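Local coordinates for protein peptide synthetase, module 7 (Actinoplanes teichomyceticus, PDB 4TX3) that is part of a glycopeptide-assembling nonribosomal peptide synthetase and, as a condensation-like domain, probably recruits oxygenases to the carrier-bound peptide rather than forming peptide bonds, at residues 66-71 and 177-182; 71-76 and 84-89; 240-245 and 438-443; 37-42 and 231-236. All blocks are in the same frame, centred on the assembly; numbering follows the deposited sequence.

Contact 1 (66-71 and 177-182)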
loop_
_atom_site.group_PDB
_atom_site.type_symbol
_atom_site.label_atom_id
_atom_site.label_comp_id
_atom_site.label_asym_id
_atom_site.label_seq_id
_atom_site.Cartn_x
_atom_site.Cartn_y
_atom_site.Cartn_z
ATOM N N ARG B 66 9.617 -4.072 -18.401
ATOM C CA ARG B 66 8.251 -4.047 -17.890
ATOM C C ARG B 66 7.534 -2.736 -18.238
ATOM O O ARG B 66 6.354 -2.758 -18.592
ATOM C CB ARG B 66 8.278 -4.275 -16.374
ATOM C CG ARG B 66 6.944 -4.255 -15.647
ATOM C CD ARG B 66 7.157 -4.739 -14.209
ATOM N NE ARG B 66 6.034 -4.425 -13.332
ATOM C CZ ARG B 66 4.926 -5.158 -13.240
ATOM N NH1 ARG B 66 4.784 -6.262 -13.971
ATOM N NH2 ARG B 66 3.958 -4.789 -12.410
ATOM N N HIS B 67 8.252 -1.611 -18.150
ATOM C CA HIS B 67 7.680 -0.271 -18.354
ATOM C C HIS B 67 8.205 0.423 -19.613
ATOM O O HIS B 67 9.326 0.930 -19.617
ATOM C CB HIS B 67 7.979 0.633 -17.154
ATOM C CG HIS B 67 7.455 0.118 -15.851
ATOM N ND1 HIS B 67 6.173 0.370 -15.412
ATOM C CD2 HIS B 67 8.048 -0.615 -14.878
ATOM C CE1 HIS B 67 5.991 -0.201 -14.234
ATOM N NE2 HIS B 67 7.112 -0.803 -13.886
ATOM N N GLU B 68 7.391 0.477 -20.662
ATOM C CA GLU B 68 7.812 1.081 -21.932
ATOM C C GLU B 68 8.355 2.502 -21.820
ATOM O O GLU B 68 9.291 2.865 -22.527
ATOM C CB GLU B 68 6.654 1.088 -22.924
ATOM C CG GLU B 68 6.341 -0.268 -23.490
ATOM C CD GLU B 68 5.055 -0.273 -24.288
ATOM O OE1 GLU B 68 4.425 0.809 -24.445
ATOM O OE2 GLU B 68 4.671 -1.372 -24.746
ATOM N N ILE B 69 7.768 3.305 -20.945
ATOM C CA ILE B 69 8.189 4.693 -20.853
ATOM C C ILE B 69 9.669 4.850 -20.470
ATOM O O ILE B 69 10.292 5.829 -20.874
ATOM C CB ILE B 69 7.311 5.500 -19.859
ATOM C CG1 ILE B 69 7.521 7.001 -20.116
ATOM C CG2 ILE B 69 7.541 5.053 -18.385
ATOM C CD1 ILE B 69 6.593 7.881 -19.362
ATOM N N LEU B 70 10.235 3.881 -19.738
ATOM C CA LEU B 70 11.667 3.881 -19.413
ATOM C C LEU B 70 12.596 3.494 -20.585
ATOM O O LEU B 70 13.826 3.605 -20.480
ATOM C CB LEU B 70 11.938 2.932 -18.254
ATOM C CG LEU B 70 11.327 3.246 -16.896
ATOM C CD1 LEU B 70 11.825 2.227 -15.882
ATOM C CD2 LEU B 70 11.684 4.656 -16.486
ATOM N N ARG B 71 12.026 2.998 -21.679
ATOM C CA ARG B 71 12.799 2.776 -22.899
ATOM C C ARG B 71 12.179 3.604 -24.026
ATOM O O ARG B 71 12.130 3.196 -25.180
ATOM C CB ARG B 71 12.870 1.286 -23.265
ATOM C CG ARG B 71 11.584 0.504 -23.046
ATOM C CD ARG B 71 11.814 -0.997 -23.217
ATOM N NE ARG B 71 10.705 -1.805 -22.720
ATOM C CZ ARG B 71 9.655 -2.164 -23.460
ATOM N NH1 ARG B 71 9.574 -1.782 -24.734
ATOM N NH2 ARG B 71 8.684 -2.902 -22.929
ATOM N N ALA B 177 -1.275 -4.201 -17.537
ATOM C CA ALA B 177 -2.460 -4.153 -18.367
ATOM C C ALA B 177 -2.346 -2.951 -19.314
ATOM O O ALA B 177 -2.630 -3.050 -20.506
ATOM C CB ALA B 177 -3.723 -4.069 -17.508
ATOM N N LEU B 178 -1.886 -1.835 -18.766
ATOM C CA LEU B 178 -1.648 -0.607 -19.517
ATOM C C LEU B 178 -0.186 -0.204 -19.531
ATOM O O LEU B 178 0.477 -0.236 -18.496
ATOM C CB LEU B 178 -2.462 0.544 -18.921
ATOM C CG LEU B 178 -3.968 0.320 -18.879
ATOM C CD1 LEU B 178 -4.616 1.582 -18.372
ATOM C CD2 LEU B 178 -4.479 -0.040 -20.269
ATOM N N GLN B 179 0.307 0.179 -20.705
ATOM C CA GLN B 179 1.560 0.932 -20.838
ATOM C C GLN B 179 1.273 2.437 -20.945
ATOM O O GLN B 179 0.148 2.827 -21.263
ATOM C CB GLN B 179 2.341 0.456 -22.059
ATOM C CG GLN B 179 2.787 -0.977 -21.950
ATOM C CD GLN B 179 3.854 -1.179 -20.891
ATOM O OE1 GLN B 179 4.569 -0.236 -20.499
ATOM N NE2 GLN B 179 3.972 -2.418 -20.421
ATOM N N PHE B 180 2.275 3.283 -20.702
ATOM C CA PHE B 180 2.019 4.726 -20.683
ATOM C C PHE B 180 1.448 5.256 -22.000
ATOM O O PHE B 180 0.672 6.196 -21.991
ATOM C CB PHE B 180 3.277 5.526 -20.330
ATOM C CG PHE B 180 2.979 6.969 -20.013
ATOM C CD1 PHE B 180 2.306 7.307 -18.845
ATOM C CD2 PHE B 180 3.317 7.976 -20.897
ATOM C CE1 PHE B 180 1.989 8.633 -18.558
ATOM C CE2 PHE B 180 3.010 9.306 -20.615
ATOM C CZ PHE B 180 2.352 9.636 -19.443
ATOM N N ALA B 181 1.833 4.651 -23.122
ATOM C CA ALA B 181 1.323 5.055 -24.435
ATOM C C ALA B 181 -0.204 4.930 -24.513
ATOM O O ALA B 181 -0.862 5.704 -25.225
ATOM C CB ALA B 181 1.974 4.218 -25.541
ATOM N N ASP B 182 -0.754 3.946 -23.793
ATOM C CA ASP B 182 -2.202 3.753 -23.727
ATOM C C ASP B 182 -2.883 4.920 -22.976
ATOM O O ASP B 182 -3.963 5.368 -23.356
ATOM C CB ASP B 182 -2.533 2.415 -23.054
ATOM C CG ASP B 182 -1.873 1.209 -23.754
ATOM O OD1 ASP B 182 -1.899 1.127 -25.003
ATOM O OD2 ASP B 182 -1.321 0.335 -23.046
HETATM O O HOH W 1 4.444 3.482 -23.299
HETATM O O HOH W 2 5.068 2.602 -19.778
#

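Contact 2 (71-76 and 84-89)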
loop_
_atom_site.group_PDB
_atom_site.type_symbol
_atom_site.label_atom_id
_atom_site.label_comp_id
_atom_site.label_asym_id
_atom_site.label_seq_id
_atom_site.Cartn_x
_atom_site.Cartn_y
_atom_site.Cartn_z
ATOM N N ARG B 71 12.026 2.998 -21.679
ATOM C CA ARG B 71 12.799 2.776 -22.899
ATOM C C ARG B 71 12.179 3.604 -24.026
ATOM O O ARG B 71 12.130 3.196 -25.180
ATOM C CB ARG B 71 12.870 1.286 -23.265
ATOM C CG ARG B 71 11.584 0.504 -23.046
ATOM C CD ARG B 71 11.814 -0.997 -23.217
ATOM N NE ARG B 71 10.705 -1.805 -22.720
ATOM C CZ ARG B 71 9.655 -2.164 -23.460
ATOM N NH1 ARG B 71 9.574 -1.782 -24.734
ATOM N NH2 ARG B 71 8.684 -2.902 -22.929
ATOM N N THR B 72 11.687 4.775 -23.661
ATOM C CA THR B 72 11.135 5.696 -24.628
ATOM C C THR B 72 12.059 6.903 -24.812
ATOM O O THR B 72 12.568 7.449 -23.834
ATOM C CB THR B 72 9.748 6.177 -24.192
ATOM O OG1 THR B 72 8.909 5.043 -23.950
ATOM C CG2 THR B 72 9.124 7.038 -25.263
ATOM N N THR B 73 12.282 7.300 -26.062
ATOM C CA THR B 73 12.928 8.567 -26.361
ATOM C C THR B 73 11.894 9.463 -26.980
ATOM O O THR B 73 10.816 8.989 -27.332
ATOM C CB THR B 73 14.121 8.426 -27.325
ATOM O OG1 THR B 73 13.730 7.633 -28.461
ATOM C CG2 THR B 73 15.313 7.798 -26.615
ATOM N N PHE B 74 12.229 10.745 -27.137
ATOM C CA PHE B 74 11.263 11.729 -27.623
ATOM C C PHE B 74 11.825 12.549 -28.802
ATOM O O PHE B 74 12.080 13.759 -28.687
ATOM C CB PHE B 74 10.829 12.644 -26.466
ATOM C CG PHE B 74 10.235 11.896 -25.286
ATOM C CD1 PHE B 74 11.050 11.251 -24.367
ATOM C CD2 PHE B 74 8.858 11.833 -25.107
ATOM C CE1 PHE B 74 10.508 10.546 -23.302
ATOM C CE2 PHE B 74 8.303 11.132 -24.038
ATOM C CZ PHE B 74 9.133 10.487 -23.130
ATOM N N PRO B 75 12.023 11.887 -29.950
ATOM C CA PRO B 75 12.589 12.568 -31.117
ATOM C C PRO B 75 11.605 13.500 -31.801
ATOM O O PRO B 75 10.391 13.363 -31.619
ATOM C CB PRO B 75 12.953 11.406 -32.047
ATOM C CG PRO B 75 11.952 10.335 -31.705
ATOM C CD PRO B 75 11.727 10.467 -30.222
ATOM N N GLY B 76 12.133 14.418 -32.606
ATOM C CA GLY B 76 11.317 15.320 -33.405
ATOM C C GLY B 76 11.602 16.779 -33.086
ATOM O O GLY B 76 12.507 17.076 -32.299
ATOM N N HIS B 84 8.948 7.559 -29.018
ATOM C CA HIS B 84 9.562 6.417 -29.677
ATOM C C HIS B 84 9.931 5.306 -28.671
ATOM O O HIS B 84 10.896 5.419 -27.903
ATOM C CB HIS B 84 10.804 6.836 -30.460
ATOM C CG HIS B 84 11.358 5.736 -31.312
ATOM N ND1 HIS B 84 11.596 5.885 -32.660
ATOM C CD2 HIS B 84 11.689 4.455 -31.012
ATOM C CE1 HIS B 84 12.062 4.751 -33.151
ATOM N NE2 HIS B 84 12.125 3.867 -32.173
ATOM N N ILE B 85 9.177 4.218 -28.718
ATOM C CA ILE B 85 9.334 3.134 -27.764
ATOM C C ILE B 85 10.317 2.090 -28.282
ATOM O O ILE B 85 10.036 1.381 -29.230
ATOM C CB ILE B 85 7.961 2.502 -27.471
ATOM C CG1 ILE B 85 7.025 3.573 -26.888
ATOM C CG2 ILE B 85 8.091 1.300 -26.554
ATOM C CD1 ILE B 85 5.549 3.168 -26.869
ATOM N N HIS B 86 11.481 2.011 -27.657
ATOM C CA HIS B 86 12.477 1.010 -28.017
ATOM C C HIS B 86 12.146 -0.347 -27.386
ATOM O O HIS B 86 11.479 -0.406 -26.351
ATOM C CB HIS B 86 13.871 1.481 -27.586
ATOM C CG HIS B 86 14.265 2.808 -28.162
ATOM N ND1 HIS B 86 15.044 2.927 -29.295
ATOM C CD2 HIS B 86 13.970 4.075 -27.774
ATOM C CE1 HIS B 86 15.220 4.208 -29.575
ATOM N NE2 HIS B 86 14.582 4.927 -28.668
ATOM N N ASP B 87 12.601 -1.424 -28.021
ATOM C CA ASP B 87 12.463 -2.778 -27.479
ATOM C C ASP B 87 13.118 -2.961 -26.117
ATOM O O ASP B 87 12.638 -3.744 -25.295
ATOM C CB ASP B 87 13.078 -3.800 -28.423
ATOM C CG ASP B 87 12.208 -4.087 -29.610
ATOM O OD1 ASP B 87 11.001 -3.746 -29.564
ATOM O OD2 ASP B 87 12.738 -4.667 -30.581
ATOM N N ALA B 88 14.235 -2.273 -25.899
ATOM C CA ALA B 88 14.927 -2.340 -24.619
ATOM C C ALA B 88 15.663 -1.045 -24.261
ATOM O O ALA B 88 15.876 -0.164 -25.104
ATOM C CB ALA B 88 15.894 -3.497 -24.615
ATOM N N ALA B 89 16.026 -0.935 -22.988
ATOM C CA ALA B 89 16.908 0.129 -22.516
ATOM C C ALA B 89 18.272 -0.467 -22.205
ATOM O O ALA B 89 18.372 -1.476 -21.492
ATOM C CB ALA B 89 16.326 0.830 -21.284
#

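Contact 3 (240-245 and 438-443)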
loop_
_atom_site.group_PDB
_atom_site.type_symbol
_atom_site.label_atom_id
_atom_site.label_comp_id
_atom_site.label_asym_id
_atom_site.label_seq_id
_atom_site.Cartn_x
_atom_site.Cartn_y
_atom_site.Cartn_z
ATOM N N LEU B 240 10.373 23.288 9.336
ATOM C CA LEU B 240 9.186 23.947 9.814
ATOM C C LEU B 240 8.421 22.957 10.672
ATOM O O LEU B 240 8.231 21.810 10.253
ATOM C CB LEU B 240 8.373 24.424 8.607
ATOM C CG LEU B 240 6.931 24.899 8.615
ATOM C CD1 LEU B 240 6.682 25.514 7.268
ATOM C CD2 LEU B 240 5.970 23.757 8.820
ATOM N N ARG B 241 7.990 23.383 11.861
ATOM C CA ARG B 241 7.150 22.534 12.696
ATOM C C ARG B 241 5.947 23.278 13.279
ATOM O O ARG B 241 6.070 24.423 13.680
ATOM C CB ARG B 241 7.963 21.920 13.842
ATOM C CG ARG B 241 7.170 20.846 14.599
ATOM C CD ARG B 241 7.701 20.495 15.989
ATOM N NE ARG B 241 6.670 19.769 16.732
ATOM C CZ ARG B 241 6.464 18.458 16.633
ATOM N NH1 ARG B 241 7.237 17.715 15.841
ATOM N NH2 ARG B 241 5.490 17.886 17.327
ATOM N N LEU B 242 4.796 22.604 13.308
ATOM C CA LEU B 242 3.629 22.976 14.112
ATOM C C LEU B 242 3.420 21.945 15.219
ATOM O O LEU B 242 3.298 20.751 14.930
ATOM C CB LEU B 242 2.371 23.058 13.241
ATOM C CG LEU B 242 1.074 23.361 13.987
ATOM C CD1 LEU B 242 1.106 24.782 14.596
ATOM C CD2 LEU B 242 -0.110 23.185 13.057
ATOM N N ASP B 243 3.381 22.383 16.479
ATOM C CA ASP B 243 3.348 21.447 17.616
ATOM C C ASP B 243 2.035 20.657 17.649
ATOM O O ASP B 243 1.081 21.019 16.966
ATOM C CB ASP B 243 3.558 22.194 18.945
ATOM C CG ASP B 243 5.000 22.637 19.153
ATOM O OD1 ASP B 243 5.918 21.987 18.600
ATOM O OD2 ASP B 243 5.224 23.639 19.872
ATOM N N ALA B 244 1.990 19.596 18.454
ATOM C CA ALA B 244 0.872 18.654 18.456
ATOM C C ALA B 244 -0.448 19.277 18.918
ATOM O O ALA B 244 -1.498 19.062 18.307
ATOM C CB ALA B 244 1.220 17.439 19.335
ATOM N N GLY B 245 -0.392 20.027 20.014
ATOM C CA GLY B 245 -1.561 20.712 20.543
ATOM C C GLY B 245 -2.282 21.607 19.538
ATOM O O GLY B 245 -3.470 21.406 19.278
ATOM N N ARG B 438 6.479 32.452 10.048
ATOM C CA ARG B 438 5.203 33.165 10.083
ATOM C C ARG B 438 4.024 32.232 9.772
ATOM O O ARG B 438 2.952 32.349 10.382
ATOM C CB ARG B 438 5.239 34.358 9.130
ATOM C CG ARG B 438 5.818 35.565 9.819
ATOM C CD ARG B 438 6.386 36.594 8.879
ATOM N NE ARG B 438 6.916 37.723 9.638
ATOM C CZ ARG B 438 7.747 38.640 9.147
ATOM N NH1 ARG B 438 8.158 38.568 7.884
ATOM N NH2 ARG B 438 8.173 39.633 9.918
ATOM N N LEU B 439 4.225 31.277 8.867
ATOM C CA LEU B 439 3.158 30.339 8.558
ATOM C C LEU B 439 2.822 29.527 9.803
ATOM O O LEU B 439 1.638 29.290 10.092
ATOM C CB LEU B 439 3.521 29.425 7.377
ATOM C CG LEU B 439 2.463 28.339 7.122
ATOM C CD1 LEU B 439 1.083 28.920 6.774
ATOM C CD2 LEU B 439 2.912 27.361 6.051
ATOM N N VAL B 440 3.845 29.127 10.562
ATOM C CA VAL B 440 3.604 28.423 11.830
ATOM C C VAL B 440 2.836 29.310 12.815
ATOM O O VAL B 440 1.891 28.858 13.471
ATOM C CB VAL B 440 4.926 27.942 12.487
ATOM C CG1 VAL B 440 4.658 27.339 13.861
ATOM C CG2 VAL B 440 5.633 26.933 11.589
ATOM N N ARG B 441 3.230 30.583 12.896
ATOM C CA ARG B 441 2.546 31.522 13.782
ATOM C C ARG B 441 1.091 31.721 13.384
ATOM O O ARG B 441 0.204 31.696 14.247
ATOM C CB ARG B 441 3.282 32.859 13.820
ATOM C CG ARG B 441 4.658 32.731 14.474
ATOM C CD ARG B 441 4.922 33.783 15.553
ATOM N NE ARG B 441 3.812 34.001 16.489
ATOM C CZ ARG B 441 3.323 35.211 16.786
ATOM N NH1 ARG B 441 3.836 36.305 16.204
ATOM N NH2 ARG B 441 2.315 35.335 17.651
ATOM N N VAL B 442 0.838 31.885 12.085
ATOM C CA VAL B 442 -0.536 32.040 11.621
ATOM C C VAL B 442 -1.338 30.809 11.987
ATOM O O VAL B 442 -2.452 30.916 12.490
ATOM C CB VAL B 442 -0.612 32.281 10.087
ATOM C CG1 VAL B 442 -2.037 32.109 9.576
ATOM C CG2 VAL B 442 -0.067 33.641 9.743
ATOM N N LEU B 443 -0.763 29.639 11.752
ATOM C CA LEU B 443 -1.443 28.388 12.103
ATOM C C LEU B 443 -1.726 28.269 13.613
ATOM O O LEU B 443 -2.803 27.812 14.008
ATOM C CB LEU B 443 -0.634 27.188 11.611
ATOM C CG LEU B 443 -0.734 27.059 10.084
ATOM C CD1 LEU B 443 0.468 26.364 9.523
ATOM C CD2 LEU B 443 -2.011 26.339 9.677
#

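Contact 4 (37-42 and 231-236). With SO4 (sulfate ion), chain F.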
loop_
_atom_site.group_PDB
_atom_site.type_symbol
_atom_site.label_atom_id
_atom_site.label_comp_id
_atom_site.label_asym_id
_atom_site.label_seq_id
_atom_site.Cartn_x
_atom_site.Cartn_y
_atom_site.Cartn_z
ATOM N N ARG B 37 19.382 23.599 -14.020
ATOM C CA ARG B 37 18.983 22.228 -13.651
ATOM C C ARG B 37 17.731 21.887 -14.489
ATOM O O ARG B 37 16.876 22.742 -14.654
ATOM C CB ARG B 37 18.725 22.135 -12.145
ATOM C CG ARG B 37 19.748 22.923 -11.308
ATOM C CD ARG B 37 19.490 22.789 -9.807
ATOM N NE ARG B 37 19.572 21.394 -9.367
ATOM C CZ ARG B 37 19.042 20.906 -8.242
ATOM N NH1 ARG B 37 18.367 21.696 -7.409
ATOM N NH2 ARG B 37 19.171 19.613 -7.959
ATOM N N GLY B 38 17.536 20.663 -14.975
ATOM C CA GLY B 38 17.894 19.431 -14.327
ATOM C C GLY B 38 16.618 19.055 -13.584
ATOM O O GLY B 38 16.646 18.902 -12.360
ATOM N N ARG B 39 15.487 18.950 -14.297
ATOM C CA ARG B 39 14.215 18.612 -13.631
ATOM C C ARG B 39 14.077 17.109 -13.459
ATOM O O ARG B 39 13.438 16.417 -14.271
ATOM C CB ARG B 39 13.020 19.155 -14.392
ATOM C CG ARG B 39 12.735 20.606 -14.100
ATOM C CD ARG B 39 11.786 21.159 -15.127
ATOM N NE ARG B 39 12.103 20.629 -16.456
ATOM C CZ ARG B 39 11.388 20.870 -17.558
ATOM N NH1 ARG B 39 10.307 21.649 -17.498
ATOM N NH2 ARG B 39 11.750 20.334 -18.723
ATOM N N HIS B 40 14.691 16.618 -12.383
ATOM C CA HIS B 40 14.887 15.197 -12.186
ATOM C C HIS B 40 14.333 14.726 -10.850
ATOM O O HIS B 40 14.138 15.497 -9.914
ATOM C CB HIS B 40 16.377 14.852 -12.256
ATOM C CG HIS B 40 17.069 15.361 -13.485
ATOM N ND1 HIS B 40 18.426 15.583 -13.534
ATOM C CD2 HIS B 40 16.596 15.663 -14.721
ATOM C CE1 HIS B 40 18.759 16.016 -14.738
ATOM N NE2 HIS B 40 17.669 16.075 -15.476
ATOM N N LEU B 41 14.072 13.438 -10.780
ATOM C CA LEU B 41 13.888 12.784 -9.510
ATOM C C LEU B 41 15.089 11.875 -9.333
ATOM O O LEU B 41 15.397 11.088 -10.226
ATOM C CB LEU B 41 12.576 12.010 -9.477
ATOM C CG LEU B 41 11.362 12.940 -9.525
ATOM C CD1 LEU B 41 10.089 12.250 -10.013
ATOM C CD2 LEU B 41 11.152 13.563 -8.163
ATOM N N SER B 42 15.783 12.023 -8.207
ATOM C CA SER B 42 16.912 11.168 -7.886
ATOM C C SER B 42 16.727 10.432 -6.557
ATOM O O SER B 42 16.375 11.014 -5.537
ATOM C CB SER B 42 18.203 11.980 -7.841
ATOM O OG SER B 42 18.711 12.207 -9.142
ATOM N N PRO B 231 15.783 30.756 -15.817
ATOM C CA PRO B 231 15.879 30.281 -14.436
ATOM C C PRO B 231 17.048 29.331 -14.229
ATOM O O PRO B 231 17.408 28.585 -15.136
ATOM C CB PRO B 231 14.550 29.556 -14.234
ATOM C CG PRO B 231 14.227 29.027 -15.594
ATOM C CD PRO B 231 14.724 30.059 -16.572
ATOM N N SER B 232 17.633 29.361 -13.040
ATOM C CA SER B 232 18.618 28.362 -12.668
ATOM C C SER B 232 17.917 27.133 -12.101
ATOM O O SER B 232 18.450 26.032 -12.142
ATOM C CB SER B 232 19.593 28.921 -11.645
ATOM O OG SER B 232 19.007 28.912 -10.359
ATOM N N ARG B 233 16.706 27.346 -11.589
ATOM C CA ARG B 233 15.928 26.341 -10.862
ATOM C C ARG B 233 16.636 25.790 -9.625
ATOM O O ARG B 233 16.278 24.714 -9.147
ATOM C CB ARG B 233 15.536 25.170 -11.772
ATOM C CG ARG B 233 14.690 25.536 -12.972
ATOM C CD ARG B 233 14.252 24.265 -13.716
ATOM N NE ARG B 233 13.596 24.558 -14.986
ATOM C CZ ARG B 233 13.890 23.981 -16.148
ATOM N NH1 ARG B 233 14.826 23.045 -16.223
ATOM N NH2 ARG B 233 13.232 24.329 -17.240
ATOM N N ARG B 234 17.617 26.514 -9.090
ATOM C CA ARG B 234 18.254 26.077 -7.845
ATOM C C ARG B 234 17.308 26.276 -6.667
ATOM O O ARG B 234 16.461 27.155 -6.682
ATOM C CB ARG B 234 19.570 26.821 -7.600
ATOM C CG ARG B 234 20.698 26.453 -8.558
ATOM C CD ARG B 234 21.983 27.253 -8.277
ATOM N NE ARG B 234 21.769 28.691 -8.466
ATOM C CZ ARG B 234 21.747 29.607 -7.489
ATOM N NH1 ARG B 234 21.994 29.268 -6.220
ATOM N NH2 ARG B 234 21.516 30.886 -7.793
ATOM N N ALA B 235 17.464 25.466 -5.633
ATOM C CA ALA B 235 16.502 25.464 -4.544
ATOM C C ALA B 235 17.167 25.318 -3.194
ATOM O O ALA B 235 18.112 24.552 -3.043
ATOM C CB ALA B 235 15.492 24.343 -4.742
ATOM N N GLY B 236 16.659 26.051 -2.212
ATOM C CA GLY B 236 17.071 25.875 -0.834
ATOM C C GLY B 236 15.884 25.381 -0.037
ATOM O O GLY B 236 14.761 25.383 -0.539
HETATM S S SO4 F . 15.388 19.867 -18.458
HETATM O O1 SO4 F . 14.816 19.026 -19.510
HETATM O O2 SO4 F . 16.837 19.680 -18.433
HETATM O O3 SO4 F . 15.102 21.279 -18.750
HETATM O O4 SO4 F . 14.792 19.494 -17.170
#

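Contact 1 (66-71 and 177-182)
The carboxylate of Glu68 is stacked on the side-chain amide of Gln179 with their planes 25° apart, and the Phe180 ring receives Ile69 CD1 over one face, 3.6 Å above its plane and offset toward the rim. Phe304 meets the same ring edge-to-face. In the plane of the Gln179 amide, NE2 donates to Arg66 O at 3.0 Å in a nearly straight bond. The amide oxygen is held from the loop as well: Glu68 N donates to Gln179 OE1 at 2.9 Å, standing above the carbonyl plane instead of on a lone pair. A bend at the second torsion of Gln179 (chi2 -69°) folds its amide back toward the end of helix 53-66. One water donates to Gln179 OE1 and accepts from Ile69 N and Phe180 N; another joins Glu68 OE1 to Ala181 N. Glu68 OE2 has its salt bridge outside, with Arg13. Gln179 is also the N-cap of helix 180-191, where its backbone N is bonded to Asp182 OD2. A leucine in place of Gln179 would probably leave Arg66 O and Glu68 N without their amide partners and take from one water its acceptor OE1. A single amide satisfies a carbonyl and an N-H of the chain leaving one helix, and the residue that carries it stands at the start of another, tying two helix ends by polar bonds backed by the Ile69-Phe180 CH-pi contact.

Contact 2 (71-76 and 84-89)
Thr72 and Ile85 form an antiparallel non-hydrogen-bonded pair, and Thr73 and His84 the adjoining hydrogen-bonded one, with Thr73 N to His84 O at 3.0 Å and His84 N to Thr73 O at 2.9 Å. A further backbone bond, His86 N to Arg71 O at 2.8 Å, carries the ladder past the strand ends. The paired Thr72 and Ile85 side chains lie side by side and point the same way, while Thr72 OG1 turns to the backbone O of Glu68. Thr73 and His86 side chains cross at about a right angle, and Thr73 OG1 shares a hydrogen bond with His86 NE2 at 2.8 Å. CD2 of His84 lies over the centre of one face of this imidazole. Pro75 CD closes on His84 CB at 3.8 Å. Arg71 sends CG between its backbone N and carbonyl carbon (chi1 40°), from where an extended chain runs along the 86-88 backbone. Its NH1 donates to His86 O at 2.9 Å, the acceptor lying in the guanidinium plane, and Asp87 O stands over one face. NE and NH2 are bonded to Ala64 O and Ala65 O. The cation is therefore surrounded by carbonyl oxygens, among them those closing helix 53-66, whose partial negative charge it is likely to balance; through it the two-stranded hairpin is clamped to the helix that precedes it.

Contact 3 (240-245 and 438-443)
Val440 presents both its methyl groups to strand 240-242, straddling the backbone carbonyl of Arg241: CG1 approaches Arg241 O to 3.2 Å and CG2 to 3.3 Å. The first torsion (chi1 174°) sets CG1 anti to the backbone N, which leaves CG2 beside that N and facing Leu240. Leu240 and Val440 slide past each other in opposite directions, so the contact is made alongside, CG of Leu240 against CG2 of Val440 at 3.8 Å. Farther along the strand, Leu242 CD1 lies 4.2 Å from Leu443 CB and also borders Val440 CG1. Leu240 CD1 and Leu439 CD2, 4.4 Å apart, add a looser touch. Arg241, between the two leucines, points away from the helix and is salt-bridged to Asp243. No hydrogen bond crosses the contact; Leu240 and Leu242 use their backbones to pair with Gly418 and Ile416 of the neighbouring strand. The short strand and helix axes run nearly parallel, 8° apart and 8.4 Å at closest approach. Helix 429-448 is thus laid along an outermost strand of the four-stranded sheet, with helix 261-278 beside it, the layered alpha/beta packing expected of a lobe of the chloramphenicol acetyltransferase-like fold of condensation domains.

Contact 4 (37-42 and 231-236)
Arg233 NH1 is held by two acceptors, Arg37 O at 2.6 Å and sulfate O3 at 3.1 Å. It meets the Arg37 carbonyl in its plane, on a lone pair, though that oxygen lies 20° out of the guanidinium plane. Extended from CG to NE, Arg233 reaches the loop ahead of strand 40-49. There its guanidinium lies flat on that of Arg39, the planes 9° apart and the centres at 4.2 Å. Such like-charged stacking is reasonable beside an anion: sulfate O4 accepts from both Arg39 N and Arg39 NE, each at 3.0 Å, and Arg39 NH2, bonded to Ala26 O, adds a weak bond to O1. A bend at the third torsion of Arg39 (chi3 -39°) lets its backbone and side chain grip the same oxygen. Arg39 NH1 also salt-bridges Glu396, and Arg233 NH2 reaches Leu29 O. On the backbone, Arg37 N donates to Ser232 O at 3.2 Å. A methionine in place of Arg233 would probably leave Arg37 O without its partner, take one donor from the sulfate and deprive Arg39 of the guanidinium stacked on one of its faces. The sulfate, probably from the crystallisation liquor, is also bonded to His142 and Arg31 N. His142 opens an HRxxxDD sequence where condensation domains carry HHxxxDG, so this anion pocket between the two sheets probably corresponds to their active-site region.

How the contacts relate
Contacts 1 and 2 adjoin, sharing Arg71 and touching where Ile85 packs on Glu68 and Ala181; contact 2 is nested inside the loop closed by contact 1, and both lie inside that closed by contact 4. Contact 3 is on the opposite side of the chain's centre from them, about 42 Å from contact 1 between centres. Contacts 3 and 4 use the two ends of strand 235-242. Contact 3 is buried and apolar although it lies far from that centre, whereas contacts 1 and 2, each partly buried, rely on amides, carbonyls, imidazole and a guanidinium. Contact 4, nearest the chain's centre, is partly buried too and rich in charge, with arginines gathered round an anion.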